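Local coordinates for regulatory protein SWI6 (Saccharomyces cerevisiae, PDB 2XFV) that joins SWI4 or MBP1 in the SBF and MBF complexes to drive cell-cycle-dependent transcription, here as its amino-terminal domain, at residues I36-Y40 with N91-L95. Sequence-based numbering, arbitrary orientation. Where two conformers were deposited one is given.
Sequences ILQQY and NMLNL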
loop_
_atom_site.group_PDB
_atom_site.type_symbol
_atom_site.label_atom_id
_atom_site.label_comp_id
_atom_site.label_asym_id
_atom_site.label_seq_id
_atom_site.Cartn_x
_atom_site.Cartn_y
_atom_site.Cartn_z
ATOM N N ILE A 36 -10.771 -13.716 4.937
ATOM C CA ILE A 36 -9.594 -13.641 4.078
ATOM C C ILE A 36 -8.298 -13.781 4.872
ATOM O O ILE A 36 -7.354 -14.428 4.426
ATOM C CB ILE A 36 -9.595 -12.334 3.246
ATOM C CG1 ILE A 36 -10.639 -12.443 2.119
ATOM C CG2 ILE A 36 -8.217 -12.050 2.667
ATOM C CD1 ILE A 36 -10.964 -11.112 1.456
ATOM N N LEU A 37 -8.254 -13.179 6.053
ATOM C CA LEU A 37 -7.052 -13.262 6.885
ATOM C C LEU A 37 -6.766 -14.690 7.342
ATOM O O LEU A 37 -5.606 -15.120 7.383
ATOM C CB LEU A 37 -7.165 -12.317 8.095
ATOM C CG LEU A 37 -5.907 -12.142 8.961
ATOM C CD1 LEU A 37 -4.710 -11.653 8.134
ATOM C CD2 LEU A 37 -6.186 -11.173 10.126
ATOM N N GLN A 38 -7.817 -15.420 7.708
ATOM C CA GLN A 38 -7.672 -16.822 8.101
ATOM C C GLN A 38 -7.154 -17.685 6.942
ATOM O O GLN A 38 -6.262 -18.534 7.121
ATOM C CB GLN A 38 -9.011 -17.374 8.632
ATOM C CG GLN A 38 -8.958 -18.840 9.095
ATOM C CD GLN A 38 -8.093 -19.043 10.330
ATOM O OE1 GLN A 38 -7.135 -19.822 10.314
ATOM N NE2 GLN A 38 -8.422 -18.340 11.406
ATOM N N GLN A 39 -7.706 -17.477 5.748
ATOM C CA GLN A 39 -7.256 -18.234 4.583
ATOM C C GLN A 39 -5.800 -17.910 4.244
ATOM O O GLN A 39 -5.007 -18.800 3.934
ATOM C CB GLN A 39 -8.164 -17.978 3.370
ATOM C CG GLN A 39 -7.866 -18.890 2.188
ATOM C CD GLN A 39 -8.121 -20.353 2.507
ATOM O OE1 GLN A 39 -9.222 -20.726 2.906
ATOM N NE2 GLN A 39 -7.102 -21.186 2.332
ATOM N N TYR A 40 -5.454 -16.631 4.298
ATOM C CA TYR A 40 -4.074 -16.213 4.068
ATOM C C TYR A 40 -3.136 -16.925 5.038
ATOM O O TYR A 40 -2.094 -17.469 4.635
ATOM C CB TYR A 40 -3.950 -14.704 4.235
ATOM C CG TYR A 40 -2.562 -14.170 3.979
ATOM C CD1 TYR A 40 -2.046 -14.117 2.687
ATOM C CD2 TYR A 40 -1.768 -13.712 5.024
ATOM C CE1 TYR A 40 -0.776 -13.617 2.447
ATOM C CE2 TYR A 40 -0.489 -13.215 4.789
ATOM C CZ TYR A 40 -0.005 -13.169 3.496
ATOM O OH TYR A 40 1.259 -12.679 3.246
ATOM N N ASN A 91 -1.961 -3.993 2.089
ATOM C CA ASN A 91 -0.645 -4.202 1.476
ATOM C C ASN A 91 -0.170 -5.654 1.610
ATOM O O ASN A 91 0.292 -6.267 0.626
ATOM C CB ASN A 91 0.389 -3.239 2.083
ATOM C CG ASN A 91 1.752 -3.316 1.382
ATOM O OD1 ASN A 91 1.844 -3.199 0.156
ATOM N ND2 ASN A 91 2.812 -3.503 2.165
ATOM N N MET A 92 -0.265 -6.196 2.824
ATOM C CA MET A 92 0.154 -7.577 3.097
ATOM C C MET A 92 -0.590 -8.591 2.210
ATOM O O MET A 92 0.002 -9.563 1.722
ATOM C CB MET A 92 -0.079 -7.935 4.574
ATOM C CG MET A 92 0.452 -9.321 4.960
ATOM S SD MET A 92 0.092 -9.781 6.669
ATOM C CE MET A 92 -1.665 -10.118 6.581
ATOM N N LEU A 93 -1.885 -8.362 2.027
ATOM C CA LEU A 93 -2.752 -9.245 1.238
ATOM C C LEU A 93 -2.728 -8.943 -0.267
ATOM O O LEU A 93 -3.423 -9.602 -1.051
ATOM C CB LEU A 93 -4.194 -9.151 1.752
ATOM C CG LEU A 93 -4.431 -9.517 3.222
ATOM C CD1 LEU A 93 -5.852 -9.127 3.669
ATOM C CD2 LEU A 93 -4.164 -10.996 3.474
ATOM N N ASN A 94 -1.927 -7.953 -0.661
ATOM C CA ASN A 94 -1.854 -7.488 -2.043
ATOM C C ASN A 94 -3.228 -7.091 -2.593
ATOM O O ASN A 94 -3.589 -7.410 -3.733
ATOM C CB ASN A 94 -1.135 -8.508 -2.942
ATOM C CG ASN A 94 0.346 -8.661 -2.588
ATOM O OD1 ASN A 94 0.868 -9.774 -2.511
ATOM N ND2 ASN A 94 1.023 -7.537 -2.361
ATOM N N LEU A 95 -3.983 -6.370 -1.766
ATOM C CA LEU A 95 -5.313 -5.877 -2.134
ATOM C C LEU A 95 -5.377 -4.349 -2.164
ATOM O O LEU A 95 -6.457 -3.770 -2.341
ATOM C CB LEU A 95 -6.376 -6.409 -1.161
ATOM C CG LEU A 95 -6.662 -7.911 -1.219
ATOM C CD1 LEU A 95 -7.727 -8.293 -0.200
ATOM C CD2 LEU A 95 -7.091 -8.329 -2.632
HETATM O O HOH W 1 2.857 -10.132 1.890
#
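Met-92, in the last turn of helix 83-92, reaches across to Leu-37 and Tyr-40 on helix 34-43. Its chain runs extended as far as the sulfur and then bends (chi3 73°), which brings CE against both residues, 3.7 Å from Leu-37 CD1 and 3.8 Å from Tyr-40 CE2. SD lies 5.1 Å from the centroid of the Tyr-40 ring and 57° off its normal, an oblique Met-aromatic contact. A water donates to Met-92 O at 2.9 Å and makes a longer bond of 3.3 Å with Tyr-40 OH. Leu-93 follows and divides its two methyls. CD2 sits over one face of the Tyr-40 ring, offset toward the CG side, in a CH-pi contact 3.9 Å from the ring centroid, while CD1 packs on Ile-36 CG2. The ring is swung out toward the end of helix 83-92 because Tyr-40 CG is anti to the backbone N (chi1 -178°). At Asn-94 the chain leaves helical geometry with positive phi in a Schellman motif, and Leu-95 then packs on Leu-17 of strand 15-22, which Ile-36 also touches. Helix 57-67 adds Tyr-67 against Leu-37 and Tyr-40. Within the Swi6 N-terminal domain the two helices are thus joined by apolar packing with CH-pi and Met-aromatic contacts to one tyrosine; Tyr-40 OH and Met-92 O, 3.7 Å apart without a direct hydrogen bond, are linked through the water, the polar element of an otherwise apolar contact.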